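Local coordinates for protein monoglyceride lipase (Saccharomyces cerevisiae, PDB 4ZWN) that hydrolyses monoacylglycerols to free fatty acids and glycerol, preferring monounsaturated substrates, and also takes part in fatty acid ethyl ester breakdown, at residues D42-G47 with G100-G105; R106-T111 with P228-F233; H115-L120 with L151-Q156; T32-Q37 with F50-N55; D119-V124 with G157-E162. The protein carries 2 engineered substitutions. All coordinates share one frame; numbering follows the deposited sequence.

Contact 1. Residues D42-G47 with G100-G105; sequences DGAKFG and GVTSPG
The methyl of T102 lies over one face of the F46 ring, with CG2 4.1 Å from the ring centroid, a CH-pi contact displaced toward the CD2 side. D119 comes up to the far rim at CZ, and the ring of F123 packs edge-to-face with that of F46. T102 does two jobs at once: chi1 of -64° puts OG1 anti to the carbonyl carbon, at the strand backbone, which leaves CG2 anti to the backbone N and over the phenyl ring. There OG1 accepts the N-H of G47 (G47 N to T102 OG1 3.2 Å, N-H...O angle 154°) and is also hydrogen-bonded to the carbonyl O of D95. The T102 backbone adds a CA-H...O contact, T102 CA to K45 O 3.4 Å. Next door, V101 CG2 rests 4.0 Å from G47 CA; a beta carbon on that glycine would run into the valine methyl. A valine in place of T102 would probably leave G47 N without this acceptor and D95 O without its hydroxyl partner. T102 is the main side-chain link from the loop after strand 89-94 to strand 44-51, next to the outermost strand 37-41 of the alpha/beta hydrolase sheet, beside V101 and the backbone bond of G47 with D95; its hydroxyl bridges two backbones and its methyl serves the hydrophobic side, roles that suit threonine.

Contact 2. Residues R106-T111 with P228-F233; sequences RSKGVT and PLYGSF
The carbonyl O of G109 is gripped twice by S232. S232 OG donates to G109 O at 2.8 Å and S232 N donates to the same G109 O at 3.2 Å, both from one face of the carbonyl, the amide well above its plane. The serine hydroxyl gets there with chi1 at 73°, between its own N and carbonyl carbon, from where it also caps Q235 N. G109 is in the third position of a type II turn from S107 to V110; a beta carbon here would strike Y230 O. K108 is stretched out, its CD 3.9 Å from Y230 CD2 at the edge of the tyrosine ring, and its NZ bonds to P228 O in the carbonyl plane, though the modelled length is suspiciously short. K108 O also accepts from R200 NE. The two segments run nearly alongside each other, one in the loop leading into helix 113-134, the other pairing through strand 231-232 with strand 200-201, its last residue S232 being also the N-cap of helix 233-248.

Contact 3. Residues H115-L120 with L151-Q156; sequences HVFNDL and LNYACQ
Helix 145-156, which follows the GXSXG nucleophile elbow of this alpha/beta hydrolase, meets helix 113-134 here at a steep crossing of -75°. The axes of these short segments come no closer than 11.9 Å, so large side chains have to bridge the gap. The first kind of contact is an amide-on-ring stack: the carboxamide of Q156 lies nearly flat on one face of F117, with NE2 3.2 Å above the ring plane and over its centre. Chi1 of 74° turns the Q156 chain back between its N and carbonyl carbon, and the extended reach beyond CG delivers the amide to the phenyl ring. Edge contacts come second. N152 CB approaches F117 CZ to 3.8 Å near the plane of the ring, and the backbone N of Y153 also lies at that rim. An alanine at F117 would leave the Q156 amide without the surface it lies on and is likely to open a gap beside N152 and Y153. The third kind is plain apolar packing. F117 CD1 sits 4.2 Å from Y153 CD1, at the edge of the tyrosine ring, while one turn on L120 comes closer with a single methyl: L120 CD2 is 3.5 Å from Y153 CD1.

Contact 4. Residues T32-Q37 with F50-N55; sequences TVPELQ and FWPVQN
P34 stands steeply tilted over one face of the W51 indole, pointing its CD and CG at it. P34 CD is 3.5 Å from the centroid of the six-membered ring, nearly straight above it, a close CH-pi contact, and P34 CG follows over the CG–CD2 side. The indole is set beneath the proline by chi1 of -154°, which carries W51 CG away from its backbone N; V33 CG2 reaches the ring's CH2 at 4.1 Å. W51 NE1 is spoken for by T31 OG1, while M81, D82 and S85 of helix 78-86 pack on the tryptophan. P34 CB comes 3.3 Å from F50 O. Further along, Q54 stretches out (chi2 173°) so that its carboxamide clasps both the N-H and the C=O of T32. T32 N donates to Q54 OE1 at 2.8 Å; Q54 NE2 returns the bond to T32 O at 3.1 Å, almost straight at 176°, in the amide plane and on a lone pair of the carbonyl. This pattern tells the amide's O from its N, and the two bonds hold its rotation. A water joins the other end, giving to E35 O and Q37 OE1 and accepting from F50 N. Q54 thus meets T32 as a strand partner would, and with P34 on W51 fastens the extended loop before strand 37-41, outermost in the alpha/beta hydrolase sheet, to the end of strand 44-51 and the loop just after it.

Contact 5. Residues D119-V124 with G157-E162; sequences DLEHFV and GKHKNE
The type I turn from G157 to K160, just past the end of helix 145-156, is held by a carboxylate reaching out from helix 113-134. E121 OE2 accepts the backbone N-H of K158 at 2.7 Å, nearly straight (173°) and on the syn side of the carboxylate. The E121 chain is bent at chi2 (-74°), which lays its carboxylate against the start of the turn; K158 CB is 3.3 Å from OE2. The other oxygen, E121 OE1, is hydrogen-bonded to the hydroxyl of Y153 and lies 3.4 Å from H159 CD2, at the edge of the imidazole, with the two planes strongly inclined (61°). In alpha/beta hydrolase terms this is the link between the helix after the nucleophile elbow and the next parallel strand, 165-169, tied across to the preceding helix of the fold. V124 adds an apolar touch from one turn along: its CG1 comes 4.1 Å from H159 CD2. H159 is pinned through both nitrogens. Its ND1 donates to E162 OE2 at 2.8 Å, leaving from close to the ring plane but meeting the carboxylate from above, while NE2 bonds to E125. Carboxylates at both nitrogens would tend to favour a protonated imidazole. The ammonium of K158 also turns to E125, with which it forms a salt bridge.

From the N terminus, contact 4 opens first, joining the extended loop before strand 37-41 to the end of strand 44-51. Contact 1 starts inside that short loop, on the same strand, and closes beyond it in the loop after strand 89-94, so the two cross. Contact 2 begins straight after contact 1 ends and makes the longest closure, out to strand 231-232. Contacts 3 and 5 both fall within that span: they share D119 and L120 on helix 113-134 and tie it to helix 145-156 and then to the turn that follows. F46 touches D119, so contact 1 also meets the pair, linking the sheet's antiparallel edge to the helices.

Contact 1. Residues D42-G47 with G100-G105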
# COMPACT_ATOMS: atom_id res chain seq x y z
N ASP A 42 -20.00 -1.39 7.88
CA ASP A 42 -20.59 -0.35 7.03
C ASP A 42 -21.01 -0.88 5.66
O ASP A 42 -20.69 -0.30 4.63
CB ASP A 42 -19.61 0.82 6.86
CG ASP A 42 -20.29 2.07 6.35
OD1 ASP A 42 -21.52 2.21 6.54
OD2 ASP A 42 -19.60 2.92 5.75
N GLY A 43 -21.73 -2.00 5.67
CA GLY A 43 -22.32 -2.54 4.46
C GLY A 43 -21.36 -3.26 3.53
O GLY A 43 -21.59 -3.34 2.33
N ALA A 44 -20.27 -3.79 4.09
CA ALA A 44 -19.32 -4.55 3.29
C ALA A 44 -18.71 -5.69 4.09
O ALA A 44 -18.45 -5.56 5.29
CB ALA A 44 -18.23 -3.64 2.75
N LYS A 45 -18.48 -6.82 3.42
CA LYS A 45 -17.86 -7.97 4.06
C LYS A 45 -16.37 -8.00 3.73
O LYS A 45 -15.97 -8.47 2.67
CB LYS A 45 -18.53 -9.28 3.61
CG LYS A 45 -18.10 -10.49 4.42
CD LYS A 45 -18.73 -11.78 3.92
CE LYS A 45 -18.14 -12.20 2.59
NZ LYS A 45 -18.57 -13.58 2.21
N PHE A 46 -15.57 -7.48 4.65
CA PHE A 46 -14.13 -7.35 4.43
C PHE A 46 -13.38 -8.66 4.66
O PHE A 46 -13.45 -9.24 5.75
CB PHE A 46 -13.55 -6.26 5.33
CG PHE A 46 -14.00 -4.87 4.98
CD1 PHE A 46 -15.15 -4.33 5.52
CD2 PHE A 46 -13.26 -4.10 4.10
CE1 PHE A 46 -15.56 -3.05 5.19
CE2 PHE A 46 -13.66 -2.82 3.77
CZ PHE A 46 -14.81 -2.30 4.32
N GLY A 47 -12.66 -9.11 3.64
CA GLY A 47 -11.75 -10.23 3.81
C GLY A 47 -10.42 -9.71 4.35
O GLY A 47 -9.89 -8.72 3.85
N GLY A 100 -10.48 -6.91 -4.23
CA GLY A 100 -10.34 -8.25 -3.69
C GLY A 100 -11.64 -9.00 -3.48
O GLY A 100 -12.58 -8.84 -4.25
N VAL A 101 -11.68 -9.81 -2.43
CA VAL A 101 -12.86 -10.62 -2.12
C VAL A 101 -13.90 -9.81 -1.35
O VAL A 101 -15.01 -10.28 -1.12
CB VAL A 101 -12.49 -11.87 -1.31
CG1 VAL A 101 -11.51 -12.74 -2.08
CG2 VAL A 101 -11.91 -11.48 0.05
N THR A 102 -13.53 -8.59 -0.96
CA THR A 102 -14.43 -7.71 -0.23
C THR A 102 -15.56 -7.21 -1.13
O THR A 102 -16.72 -7.14 -0.72
CB THR A 102 -13.68 -6.49 0.35
OG1 THR A 102 -12.73 -6.94 1.32
CG2 THR A 102 -14.65 -5.52 1.01
N SER A 103 -15.21 -6.86 -2.37
CA SER A 103 -16.18 -6.31 -3.30
C SER A 103 -16.09 -6.95 -4.69
O SER A 103 -15.48 -6.39 -5.59
CB SER A 103 -15.98 -4.80 -3.42
OG SER A 103 -16.13 -4.17 -2.16
N PRO A 104 -16.71 -8.13 -4.85
CA PRO A 104 -16.75 -8.82 -6.14
C PRO A 104 -17.92 -8.39 -7.03
O PRO A 104 -18.92 -7.89 -6.53
CB PRO A 104 -16.89 -10.29 -5.74
CG PRO A 104 -17.69 -10.23 -4.48
CD PRO A 104 -17.30 -8.95 -3.77
N GLY A 105 -17.77 -8.59 -8.34
CA GLY A 105 -18.83 -8.33 -9.29
C GLY A 105 -19.22 -6.86 -9.41
O GLY A 105 -18.42 -6.04 -9.86

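Contact 2. Residues R106-T111 with P228-F233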
# COMPACT_ATOMS: atom_id res chain seq x y z
N ARG A 106 -20.45 -6.55 -9.02
CA ARG A 106 -20.96 -5.19 -9.06
C ARG A 106 -20.05 -4.23 -8.30
O ARG A 106 -19.62 -3.20 -8.83
CB ARG A 106 -22.38 -5.12 -8.49
CG ARG A 106 -23.41 -5.88 -9.29
CD ARG A 106 -23.40 -5.47 -10.76
NE ARG A 106 -23.81 -4.09 -10.97
CZ ARG A 106 -25.07 -3.66 -10.92
NH1 ARG A 106 -26.05 -4.51 -10.65
NH2 ARG A 106 -25.34 -2.38 -11.14
N SER A 107 -19.75 -4.58 -7.05
CA SER A 107 -19.08 -3.68 -6.13
C SER A 107 -17.59 -3.46 -6.41
O SER A 107 -16.95 -2.65 -5.74
CB SER A 107 -19.26 -4.18 -4.69
OG SER A 107 -20.64 -4.22 -4.34
N LYS A 108 -17.04 -4.17 -7.39
CA LYS A 108 -15.63 -4.01 -7.70
C LYS A 108 -15.32 -2.62 -8.25
O LYS A 108 -15.80 -2.24 -9.32
CB LYS A 108 -15.16 -5.07 -8.70
CG LYS A 108 -13.67 -4.99 -8.99
CD LYS A 108 -13.15 -6.23 -9.70
CE LYS A 108 -11.63 -6.23 -9.71
NZ LYS A 108 -11.07 -7.47 -10.33
N GLY A 109 -14.52 -1.86 -7.51
CA GLY A 109 -14.15 -0.52 -7.92
C GLY A 109 -15.07 0.53 -7.35
O GLY A 109 -14.89 1.73 -7.58
N VAL A 110 -16.07 0.09 -6.59
CA VAL A 110 -17.05 1.00 -6.02
C VAL A 110 -16.66 1.44 -4.62
O VAL A 110 -16.90 0.73 -3.64
CB VAL A 110 -18.46 0.36 -5.98
CG1 VAL A 110 -19.47 1.35 -5.42
CG2 VAL A 110 -18.87 -0.11 -7.37
N THR A 111 -16.03 2.60 -4.53
CA THR A 111 -15.68 3.20 -3.25
C THR A 111 -15.41 4.68 -3.44
O THR A 111 -15.41 5.18 -4.57
CB THR A 111 -14.45 2.52 -2.62
OG1 THR A 111 -14.26 3.03 -1.29
CG2 THR A 111 -13.20 2.78 -3.45
N PRO A 228 -10.15 -9.45 -14.73
CA PRO A 228 -10.04 -8.04 -15.09
C PRO A 228 -10.05 -7.11 -13.88
O PRO A 228 -10.47 -7.51 -12.80
CB PRO A 228 -11.28 -7.81 -15.96
CG PRO A 228 -12.28 -8.76 -15.42
CD PRO A 228 -11.51 -9.98 -14.98
N LEU A 229 -9.58 -5.89 -14.08
CA LEU A 229 -9.50 -4.91 -13.00
C LEU A 229 -10.41 -3.71 -13.26
O LEU A 229 -10.12 -2.88 -14.12
CB LEU A 229 -8.05 -4.44 -12.82
CG LEU A 229 -7.85 -3.24 -11.90
CD1 LEU A 229 -8.47 -3.49 -10.54
CD2 LEU A 229 -6.36 -2.92 -11.78
N TYR A 230 -11.51 -3.63 -12.51
CA TYR A 230 -12.46 -2.54 -12.68
C TYR A 230 -12.31 -1.47 -11.61
O TYR A 230 -12.16 -1.78 -10.42
CB TYR A 230 -13.89 -3.07 -12.69
CG TYR A 230 -14.15 -4.12 -13.73
CD1 TYR A 230 -14.19 -3.79 -15.08
CD2 TYR A 230 -14.35 -5.45 -13.37
CE1 TYR A 230 -14.42 -4.75 -16.04
CE2 TYR A 230 -14.59 -6.42 -14.33
CZ TYR A 230 -14.62 -6.06 -15.66
OH TYR A 230 -14.85 -7.03 -16.61
N GLY A 231 -12.37 -0.21 -12.03
CA GLY A 231 -12.38 0.91 -11.11
C GLY A 231 -13.40 1.94 -11.55
O GLY A 231 -13.52 2.24 -12.74
N SER A 232 -14.14 2.50 -10.59
CA SER A 232 -15.13 3.53 -10.90
C SER A 232 -14.46 4.88 -11.04
O SER A 232 -13.39 5.11 -10.47
CB SER A 232 -16.21 3.59 -9.82
OG SER A 232 -15.70 4.18 -8.63
N PHE A 233 -15.08 5.79 -11.79
CA PHE A 233 -14.55 7.14 -11.95
C PHE A 233 -14.42 7.83 -10.59
O PHE A 233 -13.46 8.56 -10.35
CB PHE A 233 -15.44 7.97 -12.88
CG PHE A 233 -15.25 7.68 -14.34
CD1 PHE A 233 -14.47 6.61 -14.75
CD2 PHE A 233 -15.84 8.48 -15.31
CE1 PHE A 233 -14.29 6.34 -16.09
CE2 PHE A 233 -15.66 8.22 -16.65
CZ PHE A 233 -14.89 7.15 -17.04

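Contact 3. Residues H115-L120 with L151-Q156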
# COMPACT_ATOMS: atom_id res chain seq x y z
N HIS A 115 -15.27 6.38 2.40
CA HIS A 115 -15.19 4.97 2.76
C HIS A 115 -13.75 4.49 2.91
O HIS A 115 -13.46 3.67 3.78
CB HIS A 115 -15.90 4.09 1.73
CG HIS A 115 -17.39 4.13 1.83
ND1 HIS A 115 -18.17 5.00 1.10
CD2 HIS A 115 -18.25 3.40 2.59
CE1 HIS A 115 -19.44 4.80 1.40
NE2 HIS A 115 -19.52 3.84 2.30
N VAL A 116 -12.87 5.00 2.06
CA VAL A 116 -11.47 4.62 2.07
C VAL A 116 -10.87 4.81 3.46
O VAL A 116 -10.24 3.90 4.01
CB VAL A 116 -10.65 5.42 1.04
CG1 VAL A 116 -9.16 5.33 1.33
CG2 VAL A 116 -10.95 4.93 -0.37
N PHE A 117 -11.09 5.98 4.05
CA PHE A 117 -10.51 6.29 5.34
C PHE A 117 -11.36 5.80 6.50
O PHE A 117 -10.82 5.40 7.54
CB PHE A 117 -10.25 7.80 5.46
CG PHE A 117 -9.02 8.25 4.72
CD1 PHE A 117 -7.78 8.15 5.32
CD2 PHE A 117 -9.11 8.74 3.43
CE1 PHE A 117 -6.64 8.55 4.64
CE2 PHE A 117 -7.98 9.14 2.75
CZ PHE A 117 -6.74 9.04 3.36
N ASN A 118 -12.68 5.81 6.33
CA ASN A 118 -13.57 5.31 7.37
C ASN A 118 -13.35 3.82 7.62
O ASN A 118 -13.34 3.38 8.77
CB ASN A 118 -15.03 5.57 7.01
CG ASN A 118 -15.97 5.28 8.16
OD1 ASN A 118 -15.75 5.74 9.28
ND2 ASN A 118 -17.01 4.51 7.89
N ASP A 119 -13.19 3.06 6.54
CA ASP A 119 -12.87 1.64 6.66
C ASP A 119 -11.50 1.47 7.30
O ASP A 119 -11.30 0.58 8.12
CB ASP A 119 -12.89 0.95 5.29
CG ASP A 119 -14.26 0.94 4.66
OD1 ASP A 119 -15.26 1.08 5.39
OD2 ASP A 119 -14.34 0.79 3.42
N LEU A 120 -10.57 2.34 6.92
CA LEU A 120 -9.21 2.27 7.45
C LEU A 120 -9.18 2.51 8.95
O LEU A 120 -8.51 1.78 9.68
CB LEU A 120 -8.31 3.29 6.74
CG LEU A 120 -6.84 3.30 7.15
CD1 LEU A 120 -6.23 1.91 7.03
CD2 LEU A 120 -6.05 4.30 6.32
N LEU A 151 0.41 7.85 3.46
CA LEU A 151 1.02 9.16 3.72
C LEU A 151 -0.03 10.19 4.11
O LEU A 151 0.24 11.09 4.91
CB LEU A 151 1.81 9.63 2.50
CG LEU A 151 3.02 8.77 2.12
CD1 LEU A 151 3.74 9.36 0.92
CD2 LEU A 151 3.97 8.62 3.30
N ASN A 152 -1.23 10.06 3.55
CA ASN A 152 -2.32 10.97 3.89
C ASN A 152 -2.87 10.70 5.29
O ASN A 152 -3.23 11.64 6.01
CB ASN A 152 -3.44 10.88 2.86
CG ASN A 152 -3.23 11.82 1.69
OD1 ASN A 152 -3.45 13.02 1.80
ND2 ASN A 152 -2.82 11.27 0.56
N TYR A 153 -2.92 9.43 5.69
CA TYR A 153 -3.38 9.08 7.03
C TYR A 153 -2.49 9.74 8.07
O TYR A 153 -2.97 10.17 9.12
CB TYR A 153 -3.41 7.56 7.24
CG TYR A 153 -4.08 7.16 8.53
CD1 TYR A 153 -5.46 6.94 8.59
CD2 TYR A 153 -3.35 7.02 9.71
CE1 TYR A 153 -6.08 6.58 9.77
CE2 TYR A 153 -3.96 6.66 10.90
CZ TYR A 153 -5.33 6.45 10.93
OH TYR A 153 -5.94 6.09 12.11
N ALA A 154 -1.20 9.83 7.77
CA ALA A 154 -0.25 10.50 8.65
C ALA A 154 -0.59 11.98 8.83
O ALA A 154 -0.14 12.61 9.79
CB ALA A 154 1.17 10.35 8.10
N CYS A 155 -1.38 12.54 7.92
CA CYS A 155 -1.76 13.94 8.00
C CYS A 155 -3.18 14.12 8.56
O CYS A 155 -3.47 15.13 9.19
CB CYS A 155 -1.67 14.60 6.62
SG CYS A 155 -0.03 14.57 5.88
N GLN A 156 -4.04 13.13 8.33
CA GLN A 156 -5.46 13.30 8.61
C GLN A 156 -6.05 12.21 9.50
O GLN A 156 -7.20 12.32 9.93
CB GLN A 156 -6.24 13.35 7.30
CG GLN A 156 -6.38 12.01 6.61
CD GLN A 156 -7.08 12.12 5.27
OE1 GLN A 156 -6.52 12.64 4.30
NE2 GLN A 156 -8.31 11.63 5.21

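Contact 4. Residues T32-Q37 with F50-N55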
# COMPACT_ATOMS: atom_id res chain seq x y z
N THR A 32 3.42 -20.54 7.64
CA THR A 32 2.05 -21.01 7.50
C THR A 32 1.11 -19.88 7.10
O THR A 32 0.93 -18.91 7.83
CB THR A 32 1.54 -21.64 8.81
OG1 THR A 32 2.43 -22.70 9.20
CG2 THR A 32 0.14 -22.20 8.62
N VAL A 33 0.51 -20.01 5.92
CA VAL A 33 -0.43 -19.01 5.42
C VAL A 33 -1.69 -18.96 6.28
O VAL A 33 -2.35 -19.98 6.47
CB VAL A 33 -0.81 -19.29 3.95
CG1 VAL A 33 -1.83 -18.27 3.47
CG2 VAL A 33 0.43 -19.27 3.07
N PRO A 34 -2.01 -17.78 6.81
CA PRO A 34 -3.16 -17.54 7.69
C PRO A 34 -4.51 -17.78 7.01
O PRO A 34 -4.62 -17.75 5.79
CB PRO A 34 -3.02 -16.07 8.08
CG PRO A 34 -1.58 -15.76 7.88
CD PRO A 34 -1.16 -16.58 6.70
N GLU A 35 -5.52 -18.02 7.84
CA GLU A 35 -6.90 -18.20 7.39
C GLU A 35 -7.41 -16.91 6.74
O GLU A 35 -7.26 -15.84 7.31
CB GLU A 35 -7.78 -18.58 8.58
CG GLU A 35 -9.29 -18.52 8.37
CD GLU A 35 -10.07 -18.87 9.63
OE1 GLU A 35 -9.47 -19.40 10.58
OE2 GLU A 35 -11.29 -18.60 9.68
N LEU A 36 -7.98 -17.00 5.55
CA LEU A 36 -8.65 -15.81 5.00
C LEU A 36 -9.96 -15.62 5.81
O LEU A 36 -10.88 -16.49 5.74
CB LEU A 36 -8.89 -15.93 3.48
CG LEU A 36 -8.98 -14.59 2.73
CD1 LEU A 36 -8.73 -14.70 1.23
CD2 LEU A 36 -10.34 -13.97 2.98
N GLN A 37 -10.02 -14.50 6.56
CA GLN A 37 -11.07 -14.22 7.56
C GLN A 37 -11.98 -13.10 7.07
O GLN A 37 -11.57 -12.21 6.31
CB GLN A 37 -10.40 -13.81 8.86
CG GLN A 37 -10.86 -14.44 10.14
CD GLN A 37 -9.79 -14.40 11.22
OE1 GLN A 37 -8.60 -14.37 10.93
NE2 GLN A 37 -10.22 -14.39 12.48
N PHE A 50 -4.54 -12.11 9.37
CA PHE A 50 -3.60 -11.82 10.44
C PHE A 50 -2.43 -12.78 10.35
O PHE A 50 -2.58 -13.97 10.61
CB PHE A 50 -4.26 -11.91 11.81
CG PHE A 50 -3.28 -11.89 12.94
CD1 PHE A 50 -2.57 -10.74 13.24
CD2 PHE A 50 -3.05 -13.03 13.69
CE1 PHE A 50 -1.65 -10.73 14.28
CE2 PHE A 50 -2.14 -13.02 14.73
CZ PHE A 50 -1.44 -11.87 15.02
N TRP A 51 -1.27 -12.26 9.98
CA TRP A 51 -0.08 -13.09 9.80
C TRP A 51 0.81 -13.03 11.03
O TRP A 51 1.47 -12.02 11.27
CB TRP A 51 0.69 -12.65 8.55
CG TRP A 51 1.51 -13.74 7.95
CD1 TRP A 51 2.50 -14.46 8.56
CD2 TRP A 51 1.42 -14.23 6.61
NE1 TRP A 51 3.02 -15.38 7.68
CE2 TRP A 51 2.38 -15.26 6.47
CE3 TRP A 51 0.62 -13.91 5.51
CZ2 TRP A 51 2.57 -15.96 5.28
CZ3 TRP A 51 0.81 -14.61 4.32
CH2 TRP A 51 1.77 -15.62 4.22
N PRO A 52 0.85 -14.12 11.80
CA PRO A 52 1.60 -14.16 13.07
C PRO A 52 3.10 -14.37 12.87
O PRO A 52 3.52 -14.87 11.83
CB PRO A 52 0.98 -15.36 13.79
CG PRO A 52 0.58 -16.28 12.68
CD PRO A 52 0.18 -15.40 11.52
N VAL A 53 3.89 -13.97 13.86
CA VAL A 53 5.32 -14.21 13.84
C VAL A 53 5.59 -15.71 13.94
O VAL A 53 5.09 -16.38 14.84
CB VAL A 53 6.04 -13.49 15.00
CG1 VAL A 53 7.51 -13.88 15.03
CG2 VAL A 53 5.88 -11.98 14.86
N GLN A 54 6.36 -16.24 12.99
CA GLN A 54 6.68 -17.66 12.97
C GLN A 54 8.17 -17.91 12.74
O GLN A 54 8.57 -18.33 11.65
CB GLN A 54 5.88 -18.37 11.88
CG GLN A 54 4.38 -18.17 11.97
CD GLN A 54 3.64 -18.75 10.78
OE1 GLN A 54 3.96 -19.84 10.30
NE2 GLN A 54 2.65 -18.02 10.29
N ASN A 55 8.95 -17.67 13.76
CA ASN A 55 10.37 -17.83 13.64
C ASN A 55 10.96 -18.62 14.78
O ASN A 55 12.11 -18.47 15.08
CB ASN A 55 11.03 -16.47 13.55
CG ASN A 55 10.89 -15.70 14.81
OD1 ASN A 55 10.33 -16.18 15.75
ND2 ASN A 55 11.39 -14.51 14.82
O HOH W 1 -6.31 -14.61 9.35

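Contact 5. Residues D119-V124 with G157-E162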
# COMPACT_ATOMS: atom_id res chain seq x y z
N ASP A 119 -13.19 3.06 6.54
CA ASP A 119 -12.87 1.64 6.66
C ASP A 119 -11.50 1.47 7.30
O ASP A 119 -11.30 0.58 8.12
CB ASP A 119 -12.89 0.95 5.29
CG ASP A 119 -14.26 0.94 4.66
OD1 ASP A 119 -15.26 1.08 5.39
OD2 ASP A 119 -14.34 0.79 3.42
N LEU A 120 -10.57 2.34 6.92
CA LEU A 120 -9.21 2.27 7.45
C LEU A 120 -9.18 2.51 8.95
O LEU A 120 -8.51 1.78 9.68
CB LEU A 120 -8.31 3.29 6.74
CG LEU A 120 -6.84 3.30 7.15
CD1 LEU A 120 -6.23 1.91 7.03
CD2 LEU A 120 -6.05 4.30 6.32
N GLU A 121 -9.92 3.51 9.42
CA GLU A 121 -9.98 3.81 10.85
C GLU A 121 -10.49 2.62 11.64
O GLU A 121 -10.04 2.37 12.76
CB GLU A 121 -10.87 5.04 11.11
CG GLU A 121 -10.36 6.34 10.51
CD GLU A 121 -9.17 6.93 11.25
OE1 GLU A 121 -8.66 6.29 12.20
OE2 GLU A 121 -8.75 8.05 10.89
N HIS A 122 -11.43 1.88 11.06
CA HIS A 122 -11.99 0.70 11.71
C HIS A 122 -10.93 -0.37 11.97
O HIS A 122 -10.90 -0.97 13.04
CB HIS A 122 -13.12 0.10 10.87
CG HIS A 122 -13.58 -1.23 11.36
ND1 HIS A 122 -14.43 -1.38 12.44
CD2 HIS A 122 -13.29 -2.49 10.94
CE1 HIS A 122 -14.65 -2.67 12.65
NE2 HIS A 122 -13.97 -3.36 11.75
N PHE A 123 -10.09 -0.62 10.97
CA PHE A 123 -9.09 -1.68 11.07
C PHE A 123 -7.84 -1.21 11.80
O PHE A 123 -7.08 -2.02 12.31
CB PHE A 123 -8.72 -2.19 9.68
CG PHE A 123 -9.80 -3.01 9.04
CD1 PHE A 123 -10.02 -4.32 9.43
CD2 PHE A 123 -10.61 -2.46 8.06
CE1 PHE A 123 -11.02 -5.08 8.85
CE2 PHE A 123 -11.62 -3.21 7.47
CZ PHE A 123 -11.82 -4.52 7.87
N VAL A 124 -7.63 0.10 11.83
CA VAL A 124 -6.57 0.67 12.65
C VAL A 124 -6.89 0.44 14.12
O VAL A 124 -6.06 -0.06 14.88
CB VAL A 124 -6.38 2.18 12.38
CG1 VAL A 124 -5.61 2.84 13.52
CG2 VAL A 124 -5.66 2.40 11.06
N GLY A 157 -5.28 11.15 9.75
CA GLY A 157 -5.77 10.02 10.52
C GLY A 157 -6.17 10.35 11.95
O GLY A 157 -5.53 11.17 12.60
N LYS A 158 -7.23 9.72 12.42
CA LYS A 158 -7.70 9.92 13.79
C LYS A 158 -6.66 9.46 14.81
O LYS A 158 -6.56 10.02 15.90
CB LYS A 158 -9.01 9.18 14.03
CG LYS A 158 -10.23 10.08 14.09
CD LYS A 158 -11.47 9.25 14.33
CE LYS A 158 -11.32 8.41 15.58
NZ LYS A 158 -12.37 7.35 15.67
N HIS A 159 -5.91 8.44 14.44
CA HIS A 159 -4.88 7.89 15.32
C HIS A 159 -3.50 8.06 14.70
O HIS A 159 -2.63 7.20 14.87
CB HIS A 159 -5.17 6.42 15.61
CG HIS A 159 -6.56 6.18 16.10
ND1 HIS A 159 -6.91 6.26 17.43
CD2 HIS A 159 -7.70 5.86 15.43
CE1 HIS A 159 -8.20 6.00 17.56
NE2 HIS A 159 -8.70 5.75 16.36
N LYS A 160 -3.30 9.16 13.98
CA LYS A 160 -2.03 9.42 13.31
C LYS A 160 -0.87 9.58 14.29
O LYS A 160 0.28 9.28 13.95
CB LYS A 160 -2.14 10.67 12.43
CG LYS A 160 -2.41 11.97 13.17
CD LYS A 160 -2.47 13.14 12.21
CE LYS A 160 -2.78 14.45 12.93
NZ LYS A 160 -2.88 15.59 11.98
N ASN A 161 -1.16 10.05 15.51
CA ASN A 161 -0.11 10.24 16.51
C ASN A 161 0.15 8.96 17.31
O ASN A 161 1.05 8.92 18.15
CB ASN A 161 -0.48 11.38 17.46
CG ASN A 161 -0.59 12.72 16.75
OD1 ASN A 161 -1.67 13.32 16.71
ND2 ASN A 161 0.51 13.18 16.18
N GLU A 162 -0.63 7.93 17.04
CA GLU A 162 -0.49 6.66 17.74
C GLU A 162 0.25 5.63 16.89
O GLU A 162 0.75 4.63 17.41
CB GLU A 162 -1.87 6.14 18.15
CG GLU A 162 -2.66 7.13 18.99
CD GLU A 162 -4.09 6.69 19.21
OE1 GLU A 162 -4.32 5.52 19.57
OE2 GLU A 162 -5.00 7.53 19.01